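Local coordinates for MXIH (PDB 2CA5), which forms the needle of the Shigella flexneri type III secretion system, through which effector proteins are probably passed toward host cells, at residues A[24-29]-A[51-56]. Numbering follows the deposited sequence. Where two conformers were deposited one is given.
Sequences QTLQGE and QSKLSE. With NA (sodium ion), chain F.
A salt-bridge network of Glu29, Lys53 and Glu56 links the two arms of a helical hairpin. Lys53 NZ donates a short hydrogen bond, 2.5 Å, to Glu29 OE1. It meets this oxygen on the anti side of the carboxylate, 31° out of its plane. The Lys53 chain is bent at both chi2 and chi3, and this folds the ammonium round to the carboxylate. Lys53 CE lies 3.9 Å from Glu29 CB. The two side chains cross at about a right angle. A second, weak bond runs from Lys53 NZ to Glu56 OE1 at 3.4 Å, within helix 44-79. The short segments run antiparallel at 165°, their axes 9.9 Å apart at closest approach, as expected of the two-helix hairpin of needle subunits. Glu56 OE2 binds a sodium ion at 2.6 Å. The cation and the ammonium together probably offset the like charges of Glu29 and Glu56. Apolar contact comes from Leu26, whose CD2 sits 3.8 Å from Glu56 CG and 4.1 Å from Lys53 CD. Further toward the loop between the helices, Leu30 continues this contact against Lys53 and Leu54.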
loop_
_atom_site.group_PDB
_atom_site.type_symbol
_atom_site.label_atom_id
_atom_site.label_comp_id
_atom_site.label_asym_id
_atom_site.label_seq_id
_atom_site.Cartn_x
_atom_site.Cartn_y
_atom_site.Cartn_z
ATOM N N GLN A 24 -9.411 4.312 2.777
ATOM C CA GLN A 24 -9.661 5.486 3.612
ATOM C C GLN A 24 -8.986 5.298 4.964
ATOM O O GLN A 24 -8.461 6.245 5.545
ATOM C CB GLN A 24 -11.160 5.702 3.813
ATOM C CG GLN A 24 -11.765 6.746 2.890
ATOM C CD GLN A 24 -13.281 6.720 2.910
ATOM O OE1 GLN A 24 -13.925 6.633 1.863
ATOM N NE2 GLN A 24 -13.856 6.761 4.105
ATOM N N THR A 25 -8.991 4.060 5.446
ATOM C CA THR A 25 -8.344 3.709 6.705
ATOM C C THR A 25 -6.822 3.823 6.578
ATOM O O THR A 25 -6.154 4.366 7.463
ATOM C CB THR A 25 -8.749 2.294 7.134
ATOM O OG1 THR A 25 -10.087 2.323 7.644
ATOM C CG2 THR A 25 -7.798 1.757 8.202
ATOM N N LEU A 26 -6.278 3.296 5.480
ATOM C CA LEU A 26 -4.837 3.352 5.236
ATOM C C LEU A 26 -4.379 4.800 5.147
ATOM O O LEU A 26 -3.297 5.145 5.606
ATOM C CB LEU A 26 -4.468 2.608 3.950
ATOM C CG LEU A 26 -3.923 1.189 4.142
ATOM C CD1 LEU A 26 -4.140 0.367 2.897
ATOM C CD2 LEU A 26 -2.452 1.211 4.478
ATOM N N GLN A 27 -5.217 5.657 4.576
ATOM C CA GLN A 27 -4.873 7.072 4.474
ATOM C C GLN A 27 -4.884 7.765 5.836
ATOM O O GLN A 27 -4.122 8.699 6.073
ATOM C CB GLN A 27 -5.788 7.803 3.498
ATOM C CG GLN A 27 -5.414 9.271 3.343
ATOM C CD GLN A 27 -6.390 10.038 2.479
ATOM O OE1 GLN A 27 -7.423 10.510 2.954
ATOM N NE2 GLN A 27 -6.059 10.182 1.201
ATOM N N GLY A 28 -5.753 7.295 6.726
ATOM C CA GLY A 28 -5.829 7.818 8.085
ATOM C C GLY A 28 -4.554 7.429 8.833
ATOM O O GLY A 28 -3.970 8.246 9.532
ATOM N N GLU A 29 -4.117 6.184 8.660
ATOM C CA GLU A 29 -2.890 5.698 9.296
ATOM C C GLU A 29 -1.685 6.466 8.762
ATOM O O GLU A 29 -0.766 6.804 9.512
ATOM C CB GLU A 29 -2.699 4.201 9.040
ATOM C CG GLU A 29 -3.729 3.305 9.730
ATOM C CD GLU A 29 -3.551 1.839 9.387
ATOM O OE1 GLU A 29 -2.579 1.510 8.679
ATOM O OE2 GLU A 29 -4.385 1.015 9.818
ATOM N N GLN A 51 7.625 6.114 5.837
ATOM C CA GLN A 51 8.024 5.517 4.565
ATOM C C GLN A 51 7.343 4.172 4.404
ATOM O O GLN A 51 6.845 3.841 3.336
ATOM C CB GLN A 51 9.552 5.304 4.508
ATOM C CG GLN A 51 10.371 6.577 4.321
ATOM C CD GLN A 51 11.866 6.362 4.544
ATOM O OE1 GLN A 51 12.287 5.391 5.168
ATOM N NE2 GLN A 51 12.670 7.297 4.064
ATOM N N SER A 52 7.364 3.373 5.464
ATOM C CA SER A 52 6.756 2.049 5.409
ATOM C C SER A 52 5.245 2.145 5.166
ATOM O O SER A 52 4.678 1.403 4.359
ATOM C CB SER A 52 7.065 1.265 6.691
ATOM O OG SER A 52 6.245 0.116 6.797
ATOM N N LYS A 53 4.593 3.092 5.826
ATOM C CA LYS A 53 3.159 3.259 5.623
ATOM C C LYS A 53 2.855 3.726 4.200
ATOM O O LYS A 53 1.888 3.276 3.578
ATOM C CB LYS A 53 2.568 4.227 6.648
ATOM C CG LYS A 53 1.058 4.341 6.583
ATOM C CD LYS A 53 0.370 2.999 6.834
ATOM C CE LYS A 53 0.704 2.436 8.208
ATOM N NZ LYS A 53 -0.094 1.207 8.509
ATOM N N LEU A 54 3.682 4.625 3.674
ATOM C CA LEU A 54 3.459 5.122 2.323
ATOM C C LEU A 54 3.639 3.971 1.321
ATOM O O LEU A 54 2.853 3.824 0.386
ATOM C CB LEU A 54 4.394 6.289 1.998
ATOM C CG LEU A 54 4.258 6.866 0.590
ATOM C CD1 LEU A 54 2.863 7.490 0.409
ATOM C CD2 LEU A 54 5.363 7.901 0.333
ATOM N N SER A 55 4.649 3.133 1.538
ATOM C CA SER A 55 4.877 1.985 0.655
ATOM C C SER A 55 3.690 1.028 0.730
ATOM O O SER A 55 3.230 0.513 -0.284
ATOM C CB SER A 55 6.163 1.246 1.040
ATOM O OG SER A 55 7.291 2.099 0.940
ATOM N N GLU A 56 3.190 0.808 1.940
ATOM C CA GLU A 56 2.027 -0.049 2.148
ATOM C C GLU A 56 0.829 0.401 1.311
ATOM O O GLU A 56 0.062 -0.424 0.816
ATOM C CB GLU A 56 1.645 -0.077 3.625
ATOM C CG GLU A 56 0.535 -1.037 3.960
ATOM C CD GLU A 56 0.390 -1.247 5.450
ATOM O OE1 GLU A 56 1.308 -0.847 6.203
ATOM O OE2 GLU A 56 -0.642 -1.812 5.868
HETATM NA NA NA F . -1.759 -1.832 8.212
#